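Local coordinates for carbamate kinase (Aeropyrum pernix, PDB 2E9Y), which probably catalyses the reversible transfer of a phosphate group between ATP and carbamate, at residues L109-S115 / S186-L192; T52-G56 / T85-G90; T82-Q86 / L192-V197; V32-S36 / L92-L97. All coordinates share one frame; numbering follows the deposited sequence.

Overall arrangement
Following the chain from the N terminus, helix 25-44 supplies the first half of contact 4, which closes a loop at 92-97 on helix 78-103. Contact 2 (52-56 with 85-90) closes a shorter loop nested inside that one and brings the turn after strand 48-52 onto the same long helix. Contact 3 starts one turn earlier on that helix, sharing Thr85 and Gln86 with contact 2, and closes the long loop from 82 to the glycine-rich turn ending at 197; its span crosses that of contact 4. Contact 1 closes the loop from 109 to 192, nested within contact 3, and aligns two strands of the main sheet. Helix 78-103 thus links helix 25-44, two loops and the sheet.

Contact 1 of 4, residues L109-S115 / S186-L192; sequences LVPVVIS and SPAVVAL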
loop_
_atom_site.group_PDB
_atom_site.type_symbol
_atom_site.label_atom_id
_atom_site.label_comp_id
_atom_site.label_asym_id
_atom_site.label_seq_id
_atom_site.Cartn_x
_atom_site.Cartn_y
_atom_site.Cartn_z
ATOM N N LEU A 109 10.436 -5.208 -13.277
ATOM C CA LEU A 109 9.835 -4.891 -11.992
ATOM C C LEU A 109 8.366 -4.576 -12.237
ATOM O O LEU A 109 8.016 -3.927 -13.219
ATOM C CB LEU A 109 10.549 -3.695 -11.341
ATOM C CG LEU A 109 11.971 -3.956 -10.819
ATOM C CD1 LEU A 109 12.581 -2.666 -10.282
ATOM C CD2 LEU A 109 11.932 -5.009 -9.721
ATOM N N VAL A 110 7.512 -5.059 -11.346
ATOM C CA VAL A 110 6.075 -4.848 -11.449
ATOM C C VAL A 110 5.612 -3.825 -10.421
ATOM O O VAL A 110 5.637 -4.088 -9.220
ATOM C CB VAL A 110 5.314 -6.165 -11.199
ATOM C CG1 VAL A 110 3.809 -5.910 -11.181
ATOM C CG2 VAL A 110 5.673 -7.176 -12.269
ATOM N N PRO A 111 5.188 -2.641 -10.877
ATOM C CA PRO A 111 4.732 -1.633 -9.915
ATOM C C PRO A 111 3.324 -1.912 -9.407
ATOM O O PRO A 111 2.528 -2.558 -10.091
ATOM C CB PRO A 111 4.785 -0.344 -10.724
ATOM C CG PRO A 111 4.373 -0.827 -12.102
ATOM C CD PRO A 111 5.191 -2.100 -12.250
ATOM N N VAL A 112 3.038 -1.432 -8.200
ATOM C CA VAL A 112 1.714 -1.554 -7.596
ATOM C C VAL A 112 1.275 -0.103 -7.414
ATOM O O VAL A 112 1.900 0.656 -6.670
ATOM C CB VAL A 112 1.759 -2.263 -6.218
ATOM C CG1 VAL A 112 0.389 -2.217 -5.560
ATOM C CG2 VAL A 112 2.193 -3.709 -6.391
ATOM N N VAL A 113 0.217 0.299 -8.107
ATOM C CA VAL A 113 -0.233 1.680 -8.010
ATOM C C VAL A 113 -1.360 1.853 -7.000
ATOM O O VAL A 113 -2.423 1.249 -7.142
ATOM C CB VAL A 113 -0.719 2.212 -9.378
ATOM C CG1 VAL A 113 -1.042 3.702 -9.275
ATOM C CG2 VAL A 113 0.344 1.969 -10.445
ATOM N N ILE A 114 -1.117 2.661 -5.969
ATOM C CA ILE A 114 -2.170 2.934 -5.021
ATOM C C ILE A 114 -3.184 3.794 -5.740
ATOM O O ILE A 114 -2.850 4.812 -6.318
ATOM C CB ILE A 114 -1.590 3.703 -3.822
ATOM C CG1 ILE A 114 -0.525 2.892 -3.060
ATOM C CG2 ILE A 114 -2.700 4.072 -2.826
ATOM C CD1 ILE A 114 -1.009 1.492 -2.670
ATOM N N SER A 115 -4.430 3.296 -5.742
ATOM C CA SER A 115 -5.416 3.819 -6.689
ATOM C C SER A 115 -6.706 4.313 -5.995
ATOM O O SER A 115 -7.306 3.615 -5.185
ATOM C CB SER A 115 -5.744 2.704 -7.666
ATOM O OG SER A 115 -4.530 2.286 -8.282
ATOM N N SER A 186 6.333 -0.557 -17.836
ATOM C CA SER A 186 6.327 -1.996 -17.585
ATOM C C SER A 186 5.141 -2.706 -18.226
ATOM O O SER A 186 4.035 -2.164 -18.279
ATOM C CB SER A 186 6.317 -2.273 -16.079
ATOM O OG SER A 186 6.263 -3.672 -15.826
ATOM N N PRO A 187 5.359 -3.938 -18.719
ATOM C CA PRO A 187 4.327 -4.755 -19.365
ATOM C C PRO A 187 3.315 -5.340 -18.382
ATOM O O PRO A 187 2.284 -5.875 -18.787
ATOM C CB PRO A 187 5.142 -5.835 -20.072
ATOM C CG PRO A 187 6.292 -6.035 -19.131
ATOM C CD PRO A 187 6.672 -4.606 -18.794
ATOM N N ALA A 188 3.619 -5.240 -17.090
ATOM C CA ALA A 188 2.730 -5.743 -16.048
ATOM C C ALA A 188 2.647 -4.716 -14.924
ATOM O O ALA A 188 3.647 -4.408 -14.273
ATOM C CB ALA A 188 3.242 -7.072 -15.507
ATOM N N VAL A 189 1.446 -4.191 -14.710
ATOM C CA VAL A 189 1.198 -3.187 -13.680
ATOM C C VAL A 189 -0.000 -3.628 -12.849
ATOM O O VAL A 189 -1.020 -4.030 -13.405
ATOM C CB VAL A 189 0.863 -1.810 -14.311
ATOM C CG1 VAL A 189 0.470 -0.811 -13.227
ATOM C CG2 VAL A 189 2.059 -1.293 -15.107
ATOM N N VAL A 190 0.126 -3.564 -11.524
ATOM C CA VAL A 190 -0.976 -3.940 -10.640
ATOM C C VAL A 190 -1.616 -2.646 -10.146
ATOM O O VAL A 190 -0.922 -1.761 -9.651
ATOM C CB VAL A 190 -0.481 -4.754 -9.419
ATOM C CG1 VAL A 190 -1.647 -5.041 -8.468
ATOM C CG2 VAL A 190 0.139 -6.058 -9.886
ATOM N N ALA A 191 -2.930 -2.528 -10.296
ATOM C CA ALA A 191 -3.603 -1.314 -9.861
ATOM C C ALA A 191 -5.076 -1.525 -9.554
ATOM O O ALA A 191 -5.625 -2.606 -9.771
ATOM C CB ALA A 191 -3.446 -0.222 -10.930
ATOM N N LEU A 192 -5.700 -0.473 -9.038
ATOM C CA LEU A 192 -7.114 -0.481 -8.708
ATOM C C LEU A 192 -7.497 -1.668 -7.830
ATOM O O LEU A 192 -8.555 -2.266 -8.004
ATOM C CB LEU A 192 -7.932 -0.484 -10.012
ATOM C CG LEU A 192 -9.267 0.265 -10.040
ATOM C CD1 LEU A 192 -9.094 1.646 -9.435
ATOM C CD2 LEU A 192 -9.763 0.374 -11.477
#
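Pro111 and Val113 bracket Val190 in the parallel strand pairing of the amino acid kinase alpha/beta fold, where 109-115 leads into strand 112-119 beside strand 188-191. The Val190 N-H bonds to Pro111 O at 3.0 Å, and Val190 O receives the Val113 N-H at 2.8 Å; both bonds are nearly straight (171° and 169°), as expected where one residue serves two neighbours on the parallel partner. This is the tightly packed middle. On one face Val112 and Val190 run alongside each other, and Val110 CG1 touches Val190 CG2 at 3.9 Å. On the other face Val189 is crossed by two residues: Pro111 CG meets its CG2 almost at a right angle at 3.8 Å, while Val113 CG2 packs obliquely on its CG1. Helix 78-103 covers the face carrying Val112 and Ala188, and helix 176-185 the face carrying Pro111, Val113, Val189 and Ala191.

The 109 end is looser. Leu109 is partly exposed and its CB points away from 186-192, while Leu109 O lies 3.2 Å from Ser186 OG, a hydroxyl also near Ala188 O. Leu109 packs on Leu178 of the second subunit, which Pro111 also touches, and Val112 on Ile114 of that subunit, so the strand contributes to the dimer interface. At the buried far end Ser115 OG sits beside its own backbone N (chi1 -57°), where it can serve both strands: Ser115 OG accepts the Leu192 N-H at 3.1 Å and donates to Val113 O at 2.6 Å, approaching that carbonyl from above its plane.

Contact 2 of 4, residues T52-G56 / T85-G90; sequences THGNG and TQAWIG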
loop_
_atom_site.group_PDB
_atom_site.type_symbol
_atom_site.label_atom_id
_atom_site.label_comp_id
_atom_site.label_asym_id
_atom_site.label_seq_id
_atom_site.Cartn_x
_atom_site.Cartn_y
_atom_site.Cartn_z
ATOM N N THR A 52 -5.913 -5.829 -12.270
ATOM C CA THR A 52 -6.682 -5.376 -11.118
ATOM C C THR A 52 -7.133 -6.615 -10.353
ATOM O O THR A 52 -6.964 -7.745 -10.830
ATOM C CB THR A 52 -7.923 -4.570 -11.534
ATOM O OG1 THR A 52 -8.854 -5.433 -12.189
ATOM C CG2 THR A 52 -7.532 -3.444 -12.477
ATOM N N HIS A 53 -7.714 -6.411 -9.177
ATOM C CA HIS A 53 -8.164 -7.533 -8.357
ATOM C C HIS A 53 -9.160 -7.073 -7.307
ATOM O O HIS A 53 -9.291 -5.878 -7.055
ATOM C CB HIS A 53 -6.966 -8.164 -7.651
ATOM C CG HIS A 53 -6.234 -7.217 -6.743
ATOM N ND1 HIS A 53 -6.646 -6.945 -5.454
ATOM C CD2 HIS A 53 -5.116 -6.481 -6.944
ATOM C CE1 HIS A 53 -5.809 -6.086 -4.900
ATOM N NE2 HIS A 53 -4.870 -5.787 -5.782
ATOM N N GLY A 54 -9.855 -8.031 -6.693
ATOM C CA GLY A 54 -10.808 -7.704 -5.648
ATOM C C GLY A 54 -10.103 -7.732 -4.298
ATOM O O GLY A 54 -8.896 -7.972 -4.235
ATOM N N ASN A 55 -10.839 -7.501 -3.217
ATOM C CA ASN A 55 -10.230 -7.509 -1.882
ATOM C C ASN A 55 -11.253 -7.876 -0.805
ATOM O O ASN A 55 -11.056 -7.572 0.369
ATOM C CB ASN A 55 -9.646 -6.126 -1.568
ATOM C CG ASN A 55 -10.725 -5.084 -1.332
ATOM O OD1 ASN A 55 -11.893 -5.303 -1.661
ATOM N ND2 ASN A 55 -10.341 -3.942 -0.768
ATOM N N GLY A 56 -12.338 -8.533 -1.208
ATOM C CA GLY A 56 -13.385 -8.890 -0.257
ATOM C C GLY A 56 -12.957 -9.523 1.063
ATOM O O GLY A 56 -13.151 -8.934 2.134
ATOM N N THR A 85 -5.139 -3.139 1.703
ATOM C CA THR A 85 -5.275 -4.339 0.878
ATOM C C THR A 85 -4.604 -4.180 -0.484
ATOM O O THR A 85 -4.211 -5.171 -1.102
ATOM C CB THR A 85 -6.767 -4.762 0.655
ATOM O OG1 THR A 85 -7.461 -3.775 -0.120
ATOM C CG2 THR A 85 -7.468 -4.952 1.990
ATOM N N GLN A 86 -4.477 -2.949 -0.969
ATOM C CA GLN A 86 -3.821 -2.755 -2.260
ATOM C C GLN A 86 -2.341 -3.109 -2.132
ATOM O O GLN A 86 -1.755 -3.686 -3.045
ATOM C CB GLN A 86 -3.982 -1.310 -2.767
ATOM C CG GLN A 86 -5.433 -0.922 -3.065
ATOM C CD GLN A 86 -5.576 0.445 -3.734
ATOM O OE1 GLN A 86 -4.676 1.285 -3.675
ATOM N NE2 GLN A 86 -6.730 0.674 -4.363
ATOM N N ALA A 87 -1.737 -2.779 -0.994
ATOM C CA ALA A 87 -0.326 -3.097 -0.780
ATOM C C ALA A 87 -0.154 -4.578 -0.440
ATOM O O ALA A 87 0.791 -5.227 -0.896
ATOM C CB ALA A 87 0.238 -2.235 0.344
ATOM N N TRP A 88 -1.078 -5.105 0.357
ATOM C CA TRP A 88 -1.044 -6.506 0.772
ATOM C C TRP A 88 -1.156 -7.428 -0.449
ATOM O O TRP A 88 -0.224 -8.172 -0.760
ATOM C CB TRP A 88 -2.184 -6.744 1.774
ATOM C CG TRP A 88 -2.471 -8.162 2.197
ATOM C CD1 TRP A 88 -1.776 -9.298 1.867
ATOM C CD2 TRP A 88 -3.567 -8.588 3.017
ATOM N NE1 TRP A 88 -2.383 -10.403 2.432
ATOM C CE2 TRP A 88 -3.480 -9.991 3.144
ATOM C CE3 TRP A 88 -4.616 -7.913 3.660
ATOM C CZ2 TRP A 88 -4.408 -10.736 3.889
ATOM C CZ3 TRP A 88 -5.535 -8.652 4.398
ATOM C CH2 TRP A 88 -5.424 -10.050 4.505
ATOM N N ILE A 89 -2.276 -7.352 -1.158
ATOM C CA ILE A 89 -2.484 -8.201 -2.326
ATOM C C ILE A 89 -1.546 -7.812 -3.470
ATOM O O ILE A 89 -0.999 -8.678 -4.166
ATOM C CB ILE A 89 -3.954 -8.126 -2.795
ATOM C CG1 ILE A 89 -4.886 -8.586 -1.668
ATOM C CG2 ILE A 89 -4.165 -9.027 -4.006
ATOM C CD1 ILE A 89 -6.361 -8.261 -1.915
ATOM N N GLY A 90 -1.364 -6.509 -3.661
ATOM C CA GLY A 90 -0.484 -6.027 -4.711
ATOM C C GLY A 90 0.929 -6.569 -4.587
ATOM O O GLY A 90 1.521 -7.011 -5.576
HETATM O O HOH W 1 -3.020 -3.547 -5.499
#
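Loop 52-56 runs past segment 85-90 of helix 78-103 without regular structure of its own, extended at His53 and nearest at Asn55, where Asn55 CA lies 6.5 Å from Thr85 CA. Two side chains of the loop point at the helix and meet Ile89 and Thr85, one turn apart. The His53 imidazole lies beneath Ile89: CG2 of Ile89 stands 3.6 Å from the ring centroid and 14° off the ring normal, a CH-pi contact over the face, while CB of Ile89 reaches His53 CE1 at 3.5 Å.

The ring is fixed in rotation by both nitrogens. His53 ND1 donates to Gly54 O at 2.8 Å in an almost straight bond (178°) lying in the ring plane, and from another point of the ring edge His53 NE2 is 2.9 Å from a water that in turn donates to Gln86 O at 2.8 Å. With CG placed between the backbone N and the carbonyl carbon (chi1 60°), the imidazole folds over its own chain far enough to reach that neighbouring carbonyl. Gly54 O is also touched by Ile89 CD1, 3.4 Å away.

Asn55 crosses Thr85 at about a right angle. Asn55 ND2 gives a hydrogen, within the amide plane, to Thr85 OG1 at 3.0 Å; the same hydroxyl donates to Thr82 O. Though Asn55 precedes helix 56-67 at the N-cap position, its side chain makes no capping bond and reaches Thr85 instead. Such a glycine-rich His-Gly-Asn-Gly turn, joining a strand of the central sheet to a helix, is characteristic of carbamate kinases and, as in relatives, probably borders the substrate site.

Contact 3 of 4, residues T82-Q86 / L192-V197; sequences TAMTQ and LGGGGV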
loop_
_atom_site.group_PDB
_atom_site.type_symbol
_atom_site.label_atom_id
_atom_site.label_comp_id
_atom_site.label_asym_id
_atom_site.label_seq_id
_atom_site.Cartn_x
_atom_site.Cartn_y
_atom_site.Cartn_z
ATOM N N THR A 82 -8.944 -0.414 2.801
ATOM C CA THR A 82 -8.861 -0.710 1.376
ATOM C C THR A 82 -7.455 -0.414 0.846
ATOM O O THR A 82 -6.892 -1.215 0.100
ATOM C CB THR A 82 -9.896 0.105 0.569
ATOM O OG1 THR A 82 -11.212 -0.352 0.897
ATOM C CG2 THR A 82 -9.665 -0.062 -0.929
ATOM N N ALA A 83 -6.890 0.728 1.227
ATOM C CA ALA A 83 -5.537 1.078 0.776
ATOM C C ALA A 83 -4.560 -0.005 1.225
ATOM O O ALA A 83 -3.681 -0.434 0.466
ATOM C CB ALA A 83 -5.116 2.435 1.342
ATOM N N MET A 84 -4.711 -0.450 2.468
ATOM C CA MET A 84 -3.867 -1.509 3.001
ATOM C C MET A 84 -3.929 -2.758 2.124
ATOM O O MET A 84 -2.925 -3.394 1.831
ATOM C CB MET A 84 -4.349 -1.839 4.414
ATOM C CG MET A 84 -3.880 -0.813 5.448
ATOM S SD MET A 84 -4.324 -1.284 7.125
ATOM C CE MET A 84 -3.942 0.279 7.929
ATOM N N THR A 85 -5.139 -3.139 1.703
ATOM C CA THR A 85 -5.275 -4.339 0.878
ATOM C C THR A 85 -4.604 -4.180 -0.484
ATOM O O THR A 85 -4.211 -5.171 -1.102
ATOM C CB THR A 85 -6.767 -4.762 0.655
ATOM O OG1 THR A 85 -7.461 -3.775 -0.120
ATOM C CG2 THR A 85 -7.468 -4.952 1.990
ATOM N N GLN A 86 -4.477 -2.949 -0.969
ATOM C CA GLN A 86 -3.821 -2.755 -2.260
ATOM C C GLN A 86 -2.341 -3.109 -2.132
ATOM O O GLN A 86 -1.755 -3.686 -3.045
ATOM C CB GLN A 86 -3.982 -1.310 -2.767
ATOM C CG GLN A 86 -5.433 -0.922 -3.065
ATOM C CD GLN A 86 -5.576 0.445 -3.734
ATOM O OE1 GLN A 86 -4.676 1.285 -3.675
ATOM N NE2 GLN A 86 -6.730 0.674 -4.363
ATOM N N LEU A 192 -5.700 -0.473 -9.038
ATOM C CA LEU A 192 -7.114 -0.481 -8.708
ATOM C C LEU A 192 -7.497 -1.668 -7.830
ATOM O O LEU A 192 -8.555 -2.266 -8.004
ATOM C CB LEU A 192 -7.932 -0.484 -10.012
ATOM C CG LEU A 192 -9.267 0.265 -10.040
ATOM C CD1 LEU A 192 -9.094 1.646 -9.435
ATOM C CD2 LEU A 192 -9.763 0.374 -11.477
ATOM N N GLY A 193 -6.640 -1.996 -6.867
ATOM C CA GLY A 193 -6.926 -3.113 -5.990
ATOM C C GLY A 193 -8.211 -2.915 -5.204
ATOM O O GLY A 193 -8.446 -1.845 -4.646
ATOM N N GLY A 194 -9.042 -3.950 -5.161
ATOM C CA GLY A 194 -10.290 -3.897 -4.403
ATOM C C GLY A 194 -11.324 -2.955 -5.036
ATOM O O GLY A 194 -12.353 -2.631 -4.457
ATOM N N GLY A 195 -11.012 -2.481 -6.255
ATOM C CA GLY A 195 -11.940 -1.571 -6.925
ATOM C C GLY A 195 -11.538 -0.103 -6.730
ATOM O O GLY A 195 -12.138 0.818 -7.267
ATOM N N GLY A 196 -10.504 0.094 -5.890
ATOM C CA GLY A 196 -9.991 1.444 -5.680
ATOM C C GLY A 196 -10.479 2.055 -4.358
ATOM O O GLY A 196 -11.483 1.647 -3.789
ATOM N N VAL A 197 -9.711 3.052 -3.875
ATOM C CA VAL A 197 -10.147 3.850 -2.728
ATOM C C VAL A 197 -11.124 4.963 -3.151
ATOM O O VAL A 197 -10.785 5.874 -3.903
ATOM C CB VAL A 197 -8.890 4.466 -2.110
ATOM C CG1 VAL A 197 -9.258 5.370 -0.936
ATOM C CG2 VAL A 197 -7.961 3.368 -1.629
#
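Gln86 reaches from helix 78-103 to Gly193 in the glycine-rich turn 192-197, which links two strands of the central sheet in the amino acid kinase fold. Gln86 NE2 donates to Gly193 O at 3.1 Å with an N-H...O angle of 163°, striking a lone pair in the carbonyl plane and keeping close to the plane of its own amide. The extended chain beyond CG (chi2 -173°) carries the amide to the turn, and Gln86 CG itself rests 3.5 Å from Gly193 O. Gln86 NE2 also passes Gly196 CA at 3.6 Å.

Beside this polar link, Val197 CG2 packs against Thr82 CG2 at 3.9 Å, the two side chains passing in opposing directions, and Val197 CG2 touches Ala83 CB at 4.2 Å.

Farther out, Leu91 of the second subunit packs on both Ala83 and Val197. The amide is oriented from its other end by Ser115, whose backbone N-H bonds to Gln86 OE1; Gly194 is tied by a backbone bond to His53. Gly194, Gly195 and Gly196 all have positive phi, readily adopted by glycine. The turn is also held by its own backbone: Gly195 N bonds to Leu192 O, and the carbonyl that receives Gln86 is gripped a second time, by Gly196 N at 3.1 Å from Gly193 O.

Contact 4 of 4, residues V32-S36 / L92-L97; sequences VKRAS and LLKHSL
Val32 pushes its CG1 into the groove between Leu92 and Ser96, with Val32 CG1 3.3 Å from Leu92 O and just as near Ser96 CB, closer than two carbons normally sit. This is helix-on-helix packing within the amino acid kinase fold: segment 32-36 of helix 25-44 crosses segment 92-97 of helix 78-103 at -58°, with axes 8.8 Å apart. CG1 extends roughly anti to the backbone N but short of the full 180° (chi1 158°), and Val32 CG2 beside it meets Leu93 CD2 at 3.9 Å and Leu92 CB at 4.0 Å. Val32 crosses Leu92 at about a right angle and Leu93 at a slant. Ile16 of helix 13-16 touches both Val32 and Leu93, extending this apolar patch.

One turn along, the backbones come close, with Ser36 CA 4.8 Å from Leu97 CA, consistent with the small size of Ser36 and Ser96. Ser36 OG and Ser96 OG approach to 3.1 Å, at best a weak hydrogen bond. Ser96 OG also brushes the CA of exposed Lys33, whose CB points away from 92-97. Leu97 CB lies near Ser36 OG as well.

Other residues of segment 92-97 face the second subunit, where Lys94 forms a salt bridge with Asp175 of that subunit and His95 hydrogen-bonds to its Leu207. The Ser36 hydroxyl is tied back to its own helix: Ser36 OG donates to Val32 O at 3.1 Å from above the carbonyl plane, while Ser36 N reaches the same oxygen from the opposite face.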
loop_
_atom_site.group_PDB
_atom_site.type_symbol
_atom_site.label_atom_id
_atom_site.label_comp_id
_atom_site.label_asym_id
_atom_site.label_seq_id
_atom_site.Cartn_x
_atom_site.Cartn_y
_atom_site.Cartn_z
ATOM N N VAL A 32 -1.637 -17.045 -5.600
ATOM C CA VAL A 32 -0.979 -16.021 -6.404
ATOM C C VAL A 32 0.087 -16.625 -7.321
ATOM O O VAL A 32 0.308 -16.177 -8.439
ATOM C CB VAL A 32 -0.338 -15.008 -5.456
ATOM C CG1 VAL A 32 0.790 -14.266 -6.170
ATOM C CG2 VAL A 32 -1.376 -14.007 -4.987
ATOM N N LYS A 33 0.764 -17.674 -6.861
ATOM C CA LYS A 33 1.773 -18.328 -7.683
ATOM C C LYS A 33 1.102 -18.868 -8.943
ATOM O O LYS A 33 1.612 -18.698 -10.050
ATOM C CB LYS A 33 2.435 -19.477 -6.915
ATOM C CG LYS A 33 3.526 -20.195 -7.705
ATOM C CD LYS A 33 4.194 -21.291 -6.880
ATOM C CE LYS A 33 5.292 -21.997 -7.668
ATOM N NZ LYS A 33 6.400 -21.075 -8.050
ATOM N N ARG A 34 -0.045 -19.519 -8.765
ATOM C CA ARG A 34 -0.785 -20.068 -9.897
ATOM C C ARG A 34 -1.194 -18.951 -10.857
ATOM O O ARG A 34 -1.024 -19.072 -12.068
ATOM C CB ARG A 34 -2.039 -20.813 -9.419
ATOM C CG ARG A 34 -1.754 -22.099 -8.655
ATOM C CD ARG A 34 -3.001 -22.977 -8.545
ATOM N NE ARG A 34 -4.014 -22.425 -7.647
ATOM C CZ ARG A 34 -3.935 -22.453 -6.319
ATOM N NH1 ARG A 34 -2.888 -23.009 -5.724
ATOM N NH2 ARG A 34 -4.906 -21.924 -5.585
ATOM N N ALA A 35 -1.726 -17.862 -10.309
ATOM C CA ALA A 35 -2.161 -16.737 -11.133
ATOM C C ALA A 35 -1.006 -16.056 -11.861
ATOM O O ALA A 35 -1.143 -15.664 -13.021
ATOM C CB ALA A 35 -2.911 -15.720 -10.274
ATOM N N SER A 36 0.133 -15.915 -11.184
ATOM C CA SER A 36 1.295 -15.273 -11.789
ATOM C C SER A 36 1.852 -16.088 -12.945
ATOM O O SER A 36 2.300 -15.530 -13.945
ATOM C CB SER A 36 2.394 -15.052 -10.747
ATOM O OG SER A 36 2.021 -14.034 -9.832
ATOM N N LEU A 92 1.899 -9.285 -3.041
ATOM C CA LEU A 92 1.887 -10.721 -3.292
ATOM C C LEU A 92 1.966 -11.011 -4.794
ATOM O O LEU A 92 2.768 -11.841 -5.230
ATOM C CB LEU A 92 0.628 -11.358 -2.690
ATOM C CG LEU A 92 0.604 -11.457 -1.160
ATOM C CD1 LEU A 92 -0.732 -12.012 -0.704
ATOM C CD2 LEU A 92 1.745 -12.352 -0.680
ATOM N N LEU A 93 1.142 -10.320 -5.578
ATOM C CA LEU A 93 1.124 -10.497 -7.034
ATOM C C LEU A 93 2.430 -10.004 -7.653
ATOM O O LEU A 93 3.020 -10.668 -8.504
ATOM C CB LEU A 93 -0.057 -9.731 -7.647
ATOM C CG LEU A 93 -1.455 -10.284 -7.349
ATOM C CD1 LEU A 93 -2.515 -9.269 -7.763
ATOM C CD2 LEU A 93 -1.643 -11.600 -8.085
ATOM N N LYS A 94 2.873 -8.829 -7.216
ATOM C CA LYS A 94 4.114 -8.227 -7.702
ATOM C C LYS A 94 5.330 -9.129 -7.491
ATOM O O LYS A 94 6.094 -9.391 -8.423
ATOM C CB LYS A 94 4.348 -6.895 -6.985
ATOM C CG LYS A 94 5.770 -6.350 -7.060
ATOM C CD LYS A 94 5.931 -5.159 -6.112
ATOM C CE LYS A 94 7.377 -4.656 -6.047
ATOM N NZ LYS A 94 7.860 -4.106 -7.348
ATOM N N HIS A 95 5.509 -9.598 -6.263
ATOM C CA HIS A 95 6.654 -10.442 -5.935
ATOM C C HIS A 95 6.639 -11.765 -6.708
ATOM O O HIS A 95 7.662 -12.202 -7.237
ATOM C CB HIS A 95 6.671 -10.728 -4.432
ATOM C CG HIS A 95 8.020 -11.107 -3.902
ATOM N ND1 HIS A 95 9.005 -10.178 -3.643
ATOM C CD2 HIS A 95 8.553 -12.314 -3.602
ATOM C CE1 HIS A 95 10.087 -10.796 -3.205
ATOM N NE2 HIS A 95 9.839 -12.094 -3.171
ATOM N N SER A 96 5.471 -12.393 -6.773
ATOM C CA SER A 96 5.323 -13.671 -7.466
ATOM C C SER A 96 5.512 -13.557 -8.981
ATOM O O SER A 96 6.179 -14.393 -9.597
ATOM C CB SER A 96 3.948 -14.267 -7.161
ATOM O OG SER A 96 3.807 -15.549 -7.750
ATOM N N LEU A 97 4.926 -12.527 -9.579
ATOM C CA LEU A 97 5.044 -12.331 -11.020
ATOM C C LEU A 97 6.488 -12.035 -11.416
ATOM O O LEU A 97 6.999 -12.592 -12.390
ATOM C CB LEU A 97 4.127 -11.197 -11.477
ATOM C CG LEU A 97 4.099 -10.917 -12.981
ATOM C CD1 LEU A 97 3.900 -12.218 -13.756
ATOM C CD2 LEU A 97 2.981 -9.935 -13.284
#